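Local coordinates for beta-ketoacyl-[acyl-carrier-protein] synthase FabY (Pseudomonas aeruginosa, PDB 4CW4) that condenses acetyl-CoA with malonyl-ACP to form beta-acetoacetyl-ACP, the primer that starts bacterial fatty acid biosynthesis, at residues A[377-382]-A[566-571]; A[7-12]-A[557-562]. All coordinates share one frame; numbering follows the deposited sequence.

How the contacts relate
Both contacts have mostly buried touching residues, though both sit toward the outside of the chain, away from the catalytic residues and with centres about 11 Å apart. Contact 1, beside exposed alanines, is mostly apolar: the end of helix 375-381 meets helix 565-590 through a leucine and a tyrosine, the ring edge against a main-chain carbonyl and no hydrogen bond between the segments. Contact 2 sets the start of strand 10-19 and the residues before it against helix 552-563; it adds a two-pronged arginine grip to a cluster of leucines, valine and methionine, against the other subunit. Helices 552-563 and 565-590 are consecutive, and the contacts join where A378 packs on V11 and L379 on L559.

Contact 1 of 2, residues A[377-382]-A[566-571]; sequences LALRLG and AAFAAY
The ring of Y571 sets its edge, close to its own plane, against the carbonyl oxygen of L379, with CD1 3.4 Å from L379 O. At the same rim, Y571 CE1 lies 3.5 Å from A378 O, and CD1 lies 3.6 Å from the CA of G382; both of these neighbours approach obliquely. Its other edge faces its own helix, where F568 O lies in the ring plane, and Y571 CD2 sits 3.8 Å above one face of the F568 ring, offset toward the rim. A tyrosine suits this place because its weakly polar ring hydrogens can rest edge-on against L379 O and, on its own helix, F568 O, while its hydroxyl reaches beyond them to a hydrogen bond with A383 O.

L379 supplies the apolar half. With CG anti to the backbone N (chi1 -166°), its branch swings toward the other helix: CD1 packs 3.7 Å from Y571 CB, while CD2 reaches A567 CB at 4.1 Å. CD1 also approaches the F568 ring obliquely. The small side chain of A567 leaves room for the leucine's second methyl. G382 ends its helix in a Schellman motif, with positive phi (69°), a conformation glycine adopts easily.

The axes of these short helical segments approach to 8.9 Å at 57°. Further along helix 565-590, K574 and T578 donate hydrogen bonds to R380 O and G382 O, so side chains from the long helix also hold the carbonyls at the C-terminal end of the helix and just after it. On the flank, helix 552-563 adds to the packing, with H563 against L379 and L559 against F568; helix 375-381 itself directly follows strand 366-374.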
loop_
_atom_site.group_PDB
_atom_site.type_symbol
_atom_site.label_atom_id
_atom_site.label_comp_id
_atom_site.label_asym_id
_atom_site.label_seq_id
_atom_site.Cartn_x
_atom_site.Cartn_y
_atom_site.Cartn_z
ATOM N N LEU A 377 -18.639 23.631 2.129
ATOM C CA LEU A 377 -19.595 22.681 1.587
ATOM C C LEU A 377 -20.498 22.129 2.704
ATOM O O LEU A 377 -21.706 21.961 2.511
ATOM C CB LEU A 377 -18.861 21.532 0.873
ATOM C CG LEU A 377 -19.775 20.488 0.239
ATOM C CD1 LEU A 377 -20.612 21.089 -0.889
ATOM C CD2 LEU A 377 -18.984 19.279 -0.230
ATOM N N ALA A 378 -19.918 21.812 3.859
ATOM C CA ALA A 378 -20.711 21.321 4.991
ATOM C C ALA A 378 -21.796 22.338 5.358
ATOM O O ALA A 378 -22.947 21.983 5.568
ATOM C CB ALA A 378 -19.818 21.030 6.180
ATOM N N LEU A 379 -21.401 23.598 5.393
ATOM C CA LEU A 379 -22.311 24.694 5.718
ATOM C C LEU A 379 -23.457 24.745 4.704
ATOM O O LEU A 379 -24.631 24.827 5.064
ATOM C CB LEU A 379 -21.536 26.022 5.705
ATOM C CG LEU A 379 -22.225 27.239 6.326
ATOM C CD1 LEU A 379 -22.079 27.211 7.858
ATOM C CD2 LEU A 379 -21.669 28.536 5.734
ATOM N N ARG A 380 -23.090 24.689 3.427
ATOM C CA ARG A 380 -24.051 24.727 2.335
ATOM C C ARG A 380 -25.080 23.590 2.400
ATOM O O ARG A 380 -26.256 23.804 2.124
ATOM C CB ARG A 380 -23.326 24.691 0.978
ATOM C CG ARG A 380 -24.241 25.019 -0.179
ATOM C CD ARG A 380 -23.727 24.555 -1.522
ATOM N NE ARG A 380 -22.331 24.877 -1.748
ATOM C CZ ARG A 380 -21.582 24.296 -2.684
ATOM N NH1 ARG A 380 -22.101 23.381 -3.491
ATOM N NH2 ARG A 380 -20.313 24.631 -2.813
ATOM N N LEU A 381 -24.637 22.394 2.773
ATOM C CA LEU A 381 -25.486 21.210 2.701
ATOM C C LEU A 381 -26.202 20.907 3.995
ATOM O O LEU A 381 -27.037 20.007 4.031
ATOM C CB LEU A 381 -24.677 19.972 2.327
ATOM C CG LEU A 381 -23.978 20.005 0.974
ATOM C CD1 LEU A 381 -23.277 18.670 0.733
ATOM C CD2 LEU A 381 -24.951 20.326 -0.142
ATOM N N GLY A 382 -25.897 21.647 5.056
ATOM C CA GLY A 382 -26.464 21.315 6.353
ATOM C C GLY A 382 -25.897 20.006 6.923
ATOM O O GLY A 382 -26.582 19.311 7.696
ATOM N N ALA A 566 -25.649 34.883 10.250
ATOM C CA ALA A 566 -26.736 34.617 9.297
ATOM C C ALA A 566 -26.527 33.297 8.549
ATOM O O ALA A 566 -27.455 32.482 8.405
ATOM C CB ALA A 566 -26.907 35.736 8.318
ATOM N N ALA A 567 -25.316 33.108 8.035
ATOM C CA ALA A 567 -24.992 31.890 7.301
ATOM C C ALA A 567 -25.071 30.678 8.217
ATOM O O ALA A 567 -25.567 29.617 7.822
ATOM C CB ALA A 567 -23.621 31.974 6.668
ATOM N N PHE A 568 -24.609 30.834 9.452
ATOM C CA PHE A 568 -24.678 29.716 10.380
ATOM C C PHE A 568 -26.127 29.357 10.712
ATOM O O PHE A 568 -26.460 28.189 10.841
ATOM C CB PHE A 568 -23.888 29.978 11.662
ATOM C CG PHE A 568 -23.596 28.729 12.422
ATOM C CD1 PHE A 568 -22.469 27.968 12.115
ATOM C CD2 PHE A 568 -24.473 28.255 13.385
ATOM C CE1 PHE A 568 -22.209 26.780 12.795
ATOM C CE2 PHE A 568 -24.207 27.057 14.063
ATOM C CZ PHE A 568 -23.085 26.330 13.764
ATOM N N ALA A 569 -26.985 30.365 10.875
ATOM C CA ALA A 569 -28.395 30.091 11.151
ATOM C C ALA A 569 -29.056 29.339 10.005
ATOM O O ALA A 569 -29.855 28.427 10.235
ATOM C CB ALA A 569 -29.148 31.384 11.443
ATOM N N ALA A 570 -28.727 29.702 8.764
ATOM C CA ALA A 570 -29.291 28.989 7.618
ATOM C C ALA A 570 -28.833 27.529 7.616
ATOM O O ALA A 570 -29.602 26.623 7.331
ATOM C CB ALA A 570 -28.913 29.685 6.303
ATOM N N TYR A 571 -27.569 27.323 7.943
ATOM C CA TYR A 571 -26.990 25.986 8.106
ATOM C C TYR A 571 -27.724 25.180 9.180
ATOM O O TYR A 571 -28.084 24.023 8.967
ATOM C CB TYR A 571 -25.517 26.129 8.452
ATOM C CG TYR A 571 -24.875 24.910 9.065
ATOM C CD1 TYR A 571 -24.625 23.771 8.311
ATOM C CD2 TYR A 571 -24.518 24.898 10.395
ATOM C CE1 TYR A 571 -24.033 22.658 8.876
ATOM C CE2 TYR A 571 -23.937 23.798 10.965
ATOM C CZ TYR A 571 -23.693 22.677 10.198
ATOM O OH TYR A 571 -23.097 21.593 10.784
#

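Contact 2 of 2, residues A[7-12]-A[557-562]; sequences SRLPVI and KMLRKR
R562 grips the carbonyl oxygen of S7 end-on with two nitrogens: NH1 and NH2 each lie 2.9 Å from S7 O. The oxygen lies in the guanidinium plane, but both donors come from one face of the S7 carbonyl plane, and the N-H...O angles of 142° for NH2 and 139° for NH1 show that sharing one acceptor bends both bonds. Arginine suits the site because its planar group serves several acceptors: NH1 also pairs with D375, and NE forms a salt bridge with D636 of the second subunit. These two carboxylates probably balance its charge. D375 also accepts from L9 N, so one aspartate ties the backbone to the arginine. S7 OG bonds to S5 O, and the S7 backbone hydrogen-bonds to the second subunit.

Beside the arginine, L9 CD2 lies 4.0 Å from L559 CD1 and 4.2 Å from M558 CE; V11 CG1 touches the same L559 methyl at 4.3 Å. Leucine and valine branches and the unbranched methionine pack together, and the methionine also reaches M637 of the second subunit.

In the thiolase-like fold of this ketosynthase, strand 10-19 pairs with strands 366-374 and 387-394, and helix 552-563 covers its lead-in and first residues beside the dimer partner.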
loop_
_atom_site.group_PDB
_atom_site.type_symbol
_atom_site.label_atom_id
_atom_site.label_comp_id
_atom_site.label_asym_id
_atom_site.label_seq_id
_atom_site.Cartn_x
_atom_site.Cartn_y
_atom_site.Cartn_z
ATOM N N SER A 7 -7.321 28.586 4.856
ATOM C CA SER A 7 -7.700 27.313 4.235
ATOM C C SER A 7 -9.025 26.711 4.722
ATOM O O SER A 7 -9.513 26.993 5.815
ATOM C CB SER A 7 -6.595 26.269 4.458
ATOM O OG SER A 7 -5.402 26.649 3.794
ATOM N N ARG A 8 -9.590 25.853 3.884
ATOM C CA ARG A 8 -10.735 25.048 4.249
ATOM C C ARG A 8 -10.411 24.143 5.420
ATOM O O ARG A 8 -9.338 23.548 5.476
ATOM C CB ARG A 8 -11.179 24.210 3.043
ATOM C CG ARG A 8 -11.898 25.051 1.992
ATOM C CD ARG A 8 -12.181 24.285 0.728
ATOM N NE ARG A 8 -12.821 25.112 -0.296
ATOM C CZ ARG A 8 -12.898 24.787 -1.582
ATOM N NH1 ARG A 8 -12.315 23.682 -2.036
ATOM N NH2 ARG A 8 -13.533 25.583 -2.423
ATOM N N LEU A 9 -11.366 24.032 6.338
ATOM C CA LEU A 9 -11.267 23.169 7.527
ATOM C C LEU A 9 -11.925 21.822 7.263
ATOM O O LEU A 9 -13.075 21.789 6.875
ATOM C CB LEU A 9 -11.981 23.816 8.722
ATOM C CG LEU A 9 -11.985 23.027 10.039
ATOM C CD1 LEU A 9 -10.590 22.943 10.635
ATOM C CD2 LEU A 9 -12.951 23.627 11.062
ATOM N N PRO A 10 -11.198 20.711 7.465
ATOM C CA PRO A 10 -11.846 19.406 7.296
ATOM C C PRO A 10 -12.780 19.062 8.459
ATOM O O PRO A 10 -12.337 18.939 9.617
ATOM C CB PRO A 10 -10.653 18.430 7.273
ATOM C CG PRO A 10 -9.463 19.277 6.915
ATOM C CD PRO A 10 -9.742 20.558 7.627
ATOM N N VAL A 11 -14.062 18.902 8.162
ATOM C CA VAL A 11 -15.019 18.529 9.198
ATOM C C VAL A 11 -15.539 17.123 8.928
ATOM O O VAL A 11 -15.699 16.717 7.775
ATOM C CB VAL A 11 -16.165 19.545 9.348
ATOM C CG1 VAL A 11 -15.618 20.886 9.778
ATOM C CG2 VAL A 11 -16.976 19.700 8.099
ATOM N N ILE A 12 -15.773 16.382 10.014
ATOM C CA ILE A 12 -16.278 15.023 9.948
ATOM C C ILE A 12 -17.800 15.076 9.901
ATOM O O ILE A 12 -18.429 15.471 10.882
ATOM C CB ILE A 12 -15.824 14.181 11.160
ATOM C CG1 ILE A 12 -14.297 14.166 11.292
ATOM C CG2 ILE A 12 -16.404 12.759 11.048
ATOM C CD1 ILE A 12 -13.816 13.633 12.619
ATOM N N LYS A 557 -17.756 26.661 16.782
ATOM C CA LYS A 557 -17.267 28.013 17.074
ATOM C C LYS A 557 -16.467 28.542 15.875
ATOM O O LYS A 557 -16.620 29.681 15.463
ATOM C CB LYS A 557 -16.348 28.016 18.290
ATOM C CG LYS A 557 -17.033 27.990 19.632
ATOM C CD LYS A 557 -16.015 28.056 20.786
ATOM C CE LYS A 557 -15.087 29.266 20.662
ATOM N NZ LYS A 557 -14.226 29.470 21.866
ATOM N N MET A 558 -15.612 27.699 15.313
ATOM C CA MET A 558 -14.798 28.089 14.183
ATOM C C MET A 558 -15.637 28.424 12.949
ATOM O O MET A 558 -15.384 29.435 12.300
ATOM C CB MET A 558 -13.763 26.990 13.891
ATOM C CG MET A 558 -12.718 26.876 14.998
ATOM S SD MET A 558 -11.620 25.443 14.869
ATOM C CE MET A 558 -10.500 25.985 13.564
ATOM N N LEU A 559 -16.638 27.612 12.629
ATOM C CA LEU A 559 -17.489 27.889 11.461
ATOM C C LEU A 559 -18.312 29.158 11.664
ATOM O O LEU A 559 -18.499 29.952 10.718
ATOM C CB LEU A 559 -18.407 26.696 11.145
ATOM C CG LEU A 559 -17.852 25.738 10.070
ATOM C CD1 LEU A 559 -16.669 24.948 10.617
ATOM C CD2 LEU A 559 -18.939 24.826 9.542
ATOM N N ARG A 560 -18.797 29.358 12.888
ATOM C CA ARG A 560 -19.534 30.573 13.227
ATOM C C ARG A 560 -18.661 31.811 13.035
ATOM O O ARG A 560 -19.110 32.822 12.490
ATOM C CB ARG A 560 -20.050 30.519 14.672
ATOM C CG ARG A 560 -21.292 29.647 14.887
ATOM C CD ARG A 560 -21.627 29.513 16.377
ATOM N NE ARG A 560 -22.840 28.741 16.645
ATOM C CZ ARG A 560 -24.078 29.233 16.581
ATOM N NH1 ARG A 560 -24.285 30.498 16.231
ATOM N NH2 ARG A 560 -25.114 28.451 16.854
ATOM N N LYS A 561 -17.412 31.733 13.479
ATOM C CA LYS A 561 -16.503 32.872 13.377
ATOM C C LYS A 561 -16.198 33.200 11.921
ATOM O O LYS A 561 -16.224 34.363 11.525
ATOM C CB LYS A 561 -15.215 32.590 14.154
ATOM C CG LYS A 561 -14.166 33.695 14.094
ATOM C CD LYS A 561 -14.657 34.978 14.709
ATOM C CE LYS A 561 -13.501 35.944 14.917
ATOM N NZ LYS A 561 -13.983 37.335 15.101
ATOM N N ARG A 562 -15.912 32.178 11.122
ATOM C CA ARG A 562 -15.567 32.399 9.722
ATOM C C ARG A 562 -16.764 32.855 8.897
ATOM O O ARG A 562 -16.641 33.789 8.120
ATOM C CB ARG A 562 -14.967 31.139 9.100
ATOM C CG ARG A 562 -14.783 31.229 7.594
ATOM C CD ARG A 562 -14.057 29.987 7.046
ATOM N NE ARG A 562 -12.619 30.067 7.275
ATOM C CZ ARG A 562 -11.760 29.099 7.002
ATOM N NH1 ARG A 562 -12.194 27.935 6.540
ATOM N NH2 ARG A 562 -10.464 29.290 7.213
#